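PDB 6V82: tryptophan synthase alpha chain from Chlamydia trachomatis, which probably cleaves indoleglycerol phosphate to indole and glyceraldehyde 3-phosphate, the aldol step that supplies indole for tryptophan synthesis. Local coordinates for residues Phe47-Pro52 with Tyr95-Pro100. Numbering follows the deposited sequence.
Sequences FPFSDP and YSYYNP
Phe-47 and Phe-49 both set CG anti to the backbone N (chi1 -160° and -176°), which turns the Phe-47 ring to Pro-100 CB and the Phe-49 ring against Tyr-97 CB and CG. Segments 47-52 and 95-100 meet where the parallel neighbours 42-46 and 92-96 end, at the C-terminal mouth of the TIM barrel. The pairing of these strands runs on through one last backbone bond, Phe-47 N to Tyr-95 O at 2.7 Å. Beyond it the chains part, and a water bridges the gap, donating to Phe-47 O and accepting from Tyr-97 N. Pro-100, in helix 98-102, touches both phenylalanines with different atoms: its CB lies over one face of the Phe-47 ring, a CH-pi contact 4.0 Å from the centroid, while its CG meets Phe-49 CD1 at 3.6 Å. The Phe-49 and Tyr-97 rings are tilted only 23° from each other, yet displaced laterally until just their margins meet, centroids 5.3 Å apart. Asn-99, next to Phe-49 CE1, hydrogen-bonds through OD1 and ND2 to the backbone of another protein's chain, as does Ser-50 OG, so the contact borders a subunit interface. The Tyr-97 hydroxyl bonds to Asp-55, a predicted proton acceptor that also pairs with Tyr-95 OH, and to Ala-54 N. Farther back on the same ring, Tyr-97 CE1 packs 3.4 Å from Pro-52 CB.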
# COMPACT_ATOMS: atom_id res chain seq x y z
N PHE A 47 40.70 4.32 -19.96
CA PHE A 47 40.28 2.95 -19.71
C PHE A 47 38.78 3.00 -19.38
O PHE A 47 38.41 3.53 -18.32
CB PHE A 47 41.10 2.32 -18.57
CG PHE A 47 41.08 0.80 -18.53
CD1 PHE A 47 42.19 0.10 -18.06
CD2 PHE A 47 39.97 0.07 -18.94
CE1 PHE A 47 42.20 -1.31 -17.99
CE2 PHE A 47 39.97 -1.33 -18.89
CZ PHE A 47 41.09 -2.02 -18.41
N PRO A 48 37.91 2.55 -20.27
CA PRO A 48 36.47 2.69 -20.01
C PRO A 48 36.04 1.81 -18.86
O PRO A 48 36.45 0.65 -18.74
CB PRO A 48 35.83 2.25 -21.33
CG PRO A 48 36.85 1.37 -21.95
CD PRO A 48 38.17 1.96 -21.59
N PHE A 49 35.20 2.38 -17.99
CA PHE A 49 34.71 1.68 -16.81
C PHE A 49 33.20 1.61 -16.89
O PHE A 49 32.55 2.50 -17.43
CB PHE A 49 35.16 2.40 -15.53
CG PHE A 49 34.76 1.69 -14.27
CD1 PHE A 49 35.01 0.34 -14.11
CD2 PHE A 49 34.14 2.38 -13.23
CE1 PHE A 49 34.65 -0.31 -12.94
CE2 PHE A 49 33.78 1.73 -12.06
CZ PHE A 49 34.02 0.39 -11.92
N SER A 50 32.64 0.52 -16.36
CA SER A 50 31.20 0.34 -16.45
C SER A 50 30.43 1.36 -15.62
O SER A 50 29.23 1.54 -15.85
CB SER A 50 30.83 -1.07 -16.02
OG SER A 50 31.06 -1.24 -14.63
N ASP A 51 31.07 2.01 -14.65
CA ASP A 51 30.37 2.87 -13.70
C ASP A 51 31.18 4.12 -13.42
O ASP A 51 31.54 4.41 -12.27
CB ASP A 51 30.05 2.11 -12.42
CG ASP A 51 28.88 1.15 -12.61
OD1 ASP A 51 27.73 1.53 -12.27
OD2 ASP A 51 29.12 0.04 -13.14
N PRO A 52 31.45 4.93 -14.45
CA PRO A 52 32.31 6.12 -14.28
C PRO A 52 31.55 7.31 -13.70
O PRO A 52 31.32 8.32 -14.37
CB PRO A 52 32.82 6.36 -15.71
CG PRO A 52 31.67 5.92 -16.58
CD PRO A 52 30.94 4.82 -15.84
N TYR A 95 44.13 7.16 -18.19
CA TYR A 95 43.11 7.64 -17.28
C TYR A 95 42.16 6.50 -16.98
O TYR A 95 41.64 5.87 -17.91
CB TYR A 95 42.37 8.82 -17.89
CG TYR A 95 41.14 9.23 -17.13
CD1 TYR A 95 41.23 10.06 -16.02
CD2 TYR A 95 39.89 8.78 -17.54
CE1 TYR A 95 40.09 10.44 -15.33
CE2 TYR A 95 38.74 9.17 -16.86
CZ TYR A 95 38.85 9.99 -15.75
OH TYR A 95 37.71 10.35 -15.07
N SER A 96 41.92 6.23 -15.69
CA SER A 96 41.16 5.04 -15.34
C SER A 96 40.51 5.18 -13.97
O SER A 96 40.95 5.94 -13.11
CB SER A 96 42.06 3.80 -15.34
OG SER A 96 41.39 2.68 -14.84
N TYR A 97 39.46 4.38 -13.79
CA TYR A 97 38.95 4.11 -12.46
C TYR A 97 39.81 3.04 -11.79
O TYR A 97 40.59 2.34 -12.44
CB TYR A 97 37.47 3.70 -12.54
CG TYR A 97 36.63 4.92 -12.78
CD1 TYR A 97 36.59 5.51 -14.04
CD2 TYR A 97 35.95 5.53 -11.75
CE1 TYR A 97 35.85 6.65 -14.26
CE2 TYR A 97 35.20 6.68 -11.96
CZ TYR A 97 35.16 7.23 -13.23
OH TYR A 97 34.42 8.36 -13.45
N TYR A 98 39.69 2.95 -10.47
CA TYR A 98 40.63 2.12 -9.72
C TYR A 98 40.43 0.65 -10.03
O TYR A 98 41.41 -0.09 -10.21
CB TYR A 98 40.49 2.38 -8.23
CG TYR A 98 41.56 1.69 -7.42
CD1 TYR A 98 42.79 1.35 -7.98
CD2 TYR A 98 41.33 1.35 -6.10
CE1 TYR A 98 43.78 0.69 -7.23
CE2 TYR A 98 42.29 0.70 -5.34
CZ TYR A 98 43.51 0.38 -5.90
OH TYR A 98 44.44 -0.26 -5.11
N ASN A 99 39.17 0.20 -10.09
CA ASN A 99 38.91 -1.24 -10.08
C ASN A 99 39.51 -1.99 -11.27
O ASN A 99 40.10 -3.07 -11.05
CB ASN A 99 37.41 -1.50 -9.97
CG ASN A 99 37.12 -2.92 -9.55
OD1 ASN A 99 37.52 -3.34 -8.46
ND2 ASN A 99 36.43 -3.68 -10.40
N PRO A 100 39.41 -1.53 -12.52
CA PRO A 100 40.06 -2.27 -13.61
C PRO A 100 41.56 -2.44 -13.41
O PRO A 100 42.13 -3.40 -13.95
CB PRO A 100 39.73 -1.43 -14.85
CG PRO A 100 38.46 -0.73 -14.47
CD PRO A 100 38.66 -0.37 -13.04
O HOH W 1 38.83 2.46 -15.67